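Local atomic coordinates of L-serine ammonia-lyase (Rhizomucor miehei CAU432, PDB entry 5C3U), a protein that belongs to the pyridoxal-phosphate-dependent enzymes and holds pyridoxal-5'-phosphate in a pocket of its fold. Residues A[62-66]-A[67-71]; A[186-189]-A[190-194]. All coordinates share one frame; numbering follows the deposited sequence.

Contact 1 (A[62-66]-A[67-71])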
# COMPACT_ATOMS: atom_id res chain seq x y z
N GLN A 62 -18.53 -5.31 -3.28
CA GLN A 62 -18.98 -6.35 -4.17
C GLN A 62 -19.43 -7.61 -3.43
O GLN A 62 -20.42 -8.25 -3.82
CB GLN A 62 -17.90 -6.68 -5.22
CG GLN A 62 -18.39 -7.59 -6.35
CD GLN A 62 -19.69 -7.10 -7.00
OE1 GLN A 62 -19.77 -5.98 -7.48
NE2 GLN A 62 -20.70 -7.95 -7.01
N ALA A 63 -18.72 -7.98 -2.36
CA ALA A 63 -19.12 -9.13 -1.57
C ALA A 63 -20.54 -8.96 -1.05
O ALA A 63 -21.34 -9.91 -1.09
CB ALA A 63 -18.16 -9.39 -0.42
N VAL A 64 -20.84 -7.76 -0.54
CA VAL A 64 -22.18 -7.50 0.00
C VAL A 64 -23.23 -7.45 -1.12
O VAL A 64 -24.33 -7.98 -0.97
CB VAL A 64 -22.22 -6.25 0.90
CG1 VAL A 64 -23.67 -5.89 1.26
CG2 VAL A 64 -21.42 -6.48 2.17
N GLN A 65 -22.88 -6.87 -2.27
CA GLN A 65 -23.80 -6.83 -3.42
C GLN A 65 -24.18 -8.26 -3.85
O GLN A 65 -25.33 -8.54 -4.18
CB GLN A 65 -23.18 -6.11 -4.62
CG GLN A 65 -23.10 -4.61 -4.50
CD GLN A 65 -24.47 -3.96 -4.55
OE1 GLN A 65 -25.10 -3.88 -5.61
NE2 GLN A 65 -24.94 -3.47 -3.40
N THR A 66 -23.22 -9.17 -3.82
CA THR A 66 -23.48 -10.54 -4.25
C THR A 66 -24.08 -11.45 -3.16
O THR A 66 -24.97 -12.26 -3.43
CB THR A 66 -22.21 -11.17 -4.86
OG1 THR A 66 -21.76 -10.33 -5.93
CG2 THR A 66 -22.53 -12.54 -5.42
N ARG A 67 -23.59 -11.33 -1.93
CA ARG A 67 -23.88 -12.30 -0.88
C ARG A 67 -24.81 -11.79 0.22
O ARG A 67 -25.23 -12.56 1.08
CB ARG A 67 -22.57 -12.79 -0.23
CG ARG A 67 -21.54 -13.45 -1.15
CD ARG A 67 -21.76 -14.94 -1.32
NE ARG A 67 -21.81 -15.67 -0.05
CZ ARG A 67 -20.79 -16.30 0.52
NH1 ARG A 67 -19.60 -16.33 -0.08
NH2 ARG A 67 -20.97 -16.91 1.68
N GLY A 68 -25.11 -10.50 0.20
CA GLY A 68 -26.01 -9.90 1.19
C GLY A 68 -25.30 -9.49 2.47
O GLY A 68 -24.07 -9.55 2.56
N THR A 69 -26.09 -9.10 3.47
CA THR A 69 -25.57 -8.54 4.69
C THR A 69 -25.56 -9.52 5.88
O THR A 69 -25.31 -9.11 7.01
CB THR A 69 -26.36 -7.29 5.08
OG1 THR A 69 -27.74 -7.63 5.19
CG2 THR A 69 -26.23 -6.22 4.01
N ASN A 70 -25.82 -10.79 5.62
CA ASN A 70 -25.71 -11.82 6.67
C ASN A 70 -24.35 -12.51 6.70
O ASN A 70 -24.12 -13.44 7.47
CB ASN A 70 -26.81 -12.88 6.50
CG ASN A 70 -28.18 -12.33 6.81
OD1 ASN A 70 -28.33 -11.49 7.69
ND2 ASN A 70 -29.20 -12.79 6.07
N ILE A 71 -23.44 -12.04 5.84
CA ILE A 71 -22.10 -12.61 5.79
C ILE A 71 -21.26 -12.11 6.96
O ILE A 71 -21.66 -11.21 7.70
CB ILE A 71 -21.39 -12.24 4.48
CG1 ILE A 71 -21.38 -10.71 4.29
CG2 ILE A 71 -22.04 -12.98 3.32
CD1 ILE A 71 -20.43 -10.22 3.21

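Contact 2 (A[186-189]-A[190-194])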
# COMPACT_ATOMS: atom_id res chain seq x y z
N ASN A 186 -0.61 -3.96 -9.28
CA ASN A 186 -1.51 -4.47 -10.33
C ASN A 186 -2.57 -3.45 -10.73
O ASN A 186 -2.84 -3.24 -11.91
CB ASN A 186 -2.18 -5.80 -9.91
CG ASN A 186 -1.18 -6.93 -9.67
OD1 ASN A 186 -0.00 -6.83 -10.02
ND2 ASN A 186 -1.65 -8.01 -9.04
N GLY A 187 -3.21 -2.82 -9.74
CA GLY A 187 -4.19 -1.78 -10.04
C GLY A 187 -3.58 -0.60 -10.78
O GLY A 187 -4.17 -0.06 -11.72
N VAL A 188 -2.38 -0.19 -10.38
CA VAL A 188 -1.70 0.92 -11.06
C VAL A 188 -1.44 0.58 -12.54
O VAL A 188 -1.84 1.34 -13.44
CB VAL A 188 -0.42 1.34 -10.30
CG1 VAL A 188 0.37 2.37 -11.09
CG2 VAL A 188 -0.82 1.93 -8.94
N ILE A 189 -0.83 -0.57 -12.78
CA ILE A 189 -0.54 -0.96 -14.15
C ILE A 189 -1.83 -1.10 -14.98
O ILE A 189 -1.93 -0.59 -16.10
CB ILE A 189 0.27 -2.26 -14.20
CG1 ILE A 189 1.66 -2.04 -13.60
CG2 ILE A 189 0.39 -2.76 -15.63
CD1 ILE A 189 2.35 -3.34 -13.27
N MET A 190 -2.83 -1.75 -14.40
CA MET A 190 -4.12 -1.91 -15.09
C MET A 190 -4.81 -0.57 -15.37
O MET A 190 -5.33 -0.36 -16.47
CB MET A 190 -5.05 -2.86 -14.34
CG MET A 190 -4.59 -4.30 -14.43
SD MET A 190 -5.41 -5.42 -13.27
CE MET A 190 -5.67 -6.80 -14.39
N GLY A 191 -4.80 0.32 -14.38
CA GLY A 191 -5.27 1.70 -14.56
C GLY A 191 -4.54 2.45 -15.67
O GLY A 191 -5.17 3.18 -16.44
N LEU A 192 -3.22 2.27 -15.74
CA LEU A 192 -2.41 2.95 -16.76
C LEU A 192 -2.75 2.46 -18.17
O LEU A 192 -2.83 3.25 -19.11
CB LEU A 192 -0.91 2.77 -16.47
CG LEU A 192 -0.34 3.53 -15.26
CD1 LEU A 192 1.10 3.12 -15.03
CD2 LEU A 192 -0.42 5.04 -15.45
N GLN A 193 -2.98 1.16 -18.31
CA GLN A 193 -3.43 0.61 -19.59
C GLN A 193 -4.81 1.14 -20.00
O GLN A 193 -5.02 1.53 -21.15
CB GLN A 193 -3.35 -0.92 -19.60
CG GLN A 193 -1.91 -1.42 -19.42
CD GLN A 193 -1.79 -2.92 -19.30
OE1 GLN A 193 -2.78 -3.63 -19.14
NE2 GLN A 193 -0.56 -3.42 -19.38
N GLU A 194 -5.74 1.19 -19.05
CA GLU A 194 -7.07 1.77 -19.29
C GLU A 194 -7.05 3.26 -19.64
O GLU A 194 -7.88 3.71 -20.43
CB GLU A 194 -8.01 1.52 -18.09

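Contact 1 (A[62-66]-A[67-71])
Arg67 meets Ala63 through its backbone and the root of its side chain, while its flat guanidinium group is directed away from segment 62-66 and gives an N-H, through NH2, to OD1 of Asn140. At the backbone end of the residue, Arg67 N donates to Ala63 O over 2.8 Å, and Arg67 CB lies 3.2 Å from the same oxygen. With CG set beside the backbone N (chi1 -59°), the first two side-chain carbons run close to that carbonyl before the chain bends outward. One turn back, the flat amide of Gln62 reaches along the helix and uses an N-H of NE2 on Thr66 OG1 at 2.8 Å; the hydroxyl oxygen lies in the plane of the amide and not over a face.

The last helical bond is Gly68 N to Val64 O, 2.9 Å. The C=O...N angle falls from 157° at Ala63 O, in the preceding bond, to 132° at Val64 O, consistent with the helix coming to its end. Gly68 then turns to positive phi, where a CB would press on the carbonyl oxygen of Arg67.

The turn returns apolar groups to Val64, whose two methyls divide the work. CG1 packs on Thr69 CG2 at 3.8 Å, and CG2 lies 4.0 Å from Ile71 CD1, the side chains crossing at a slant. Ala63 CB is a more distant neighbour of that same Ile71 methyl, at 4.4 Å.

The whole forms the C-terminal end of helix 52-67 and its link to strand 72-75. Phe73 of that strand touches Ala63 and Val64, and Val94, ahead of strand 95-100, touches Val64, Thr69 and Ile71.

Contact 2 (A[186-189]-A[190-194])
Val188 and Leu192 lie side by side one helical turn apart, their CG1 and CD1 methyls 4.1 Å from each other. Packing is tighter nearer the backbone: a Leu192 chi1 of -71° sets CG beside its own backbone N and 3.2 Å from Val188 O, the oxygen that also accepts the Leu192 N-H. Gly191 N donates to Gly187 O over 2.8 Å at 163°, and neither residue has a side chain on this part of the helix surface. Ile159 and Val160 of helix 150-166, together with Val202, close over the Val188-Leu192 face. Asn186 is buried too, with OD1 bonded to Ser244 OG and ND2 to Ser241 OG; its side chain lies about 8 Å from the bound pyridoxal-5'-phosphate.

The solvent side carries Met190 and Gln193, both partly exposed. Gln193 extends alongside Ile189, its NE2 3.9 Å from Ile189 CG2, a plain contact. The exposed Glu194 side chain is not modelled beyond CB, consistent with disorder at the helix end.

Helix 183-194 is the connection of a beta-alpha-beta crossover between the parallel strands 174-178 and 202-207, an element of the alpha/beta architecture of pyridoxal-phosphate-dependent enzymes.

Contact 1 is a surface contact and contact 2 a buried one, their centres about 26 Å apart with nearest atoms about 15 Å from each other, so they do not touch. They belong to different sheets: residues 62-71 lead from helix 52-67 into the four-stranded parallel sheet, whereas helix 183-194 packs against the six-stranded mixed sheet. Both rest on backbone bonds from residue i to i-4; two such bonds cross between the segments in contact 1, where the chain then leaves the helix, and four in contact 2. Polar side chains differ likewise: Gln62 bonds to Thr66 within the exposed helix end, while Asn186 is anchored by serines beyond its helix.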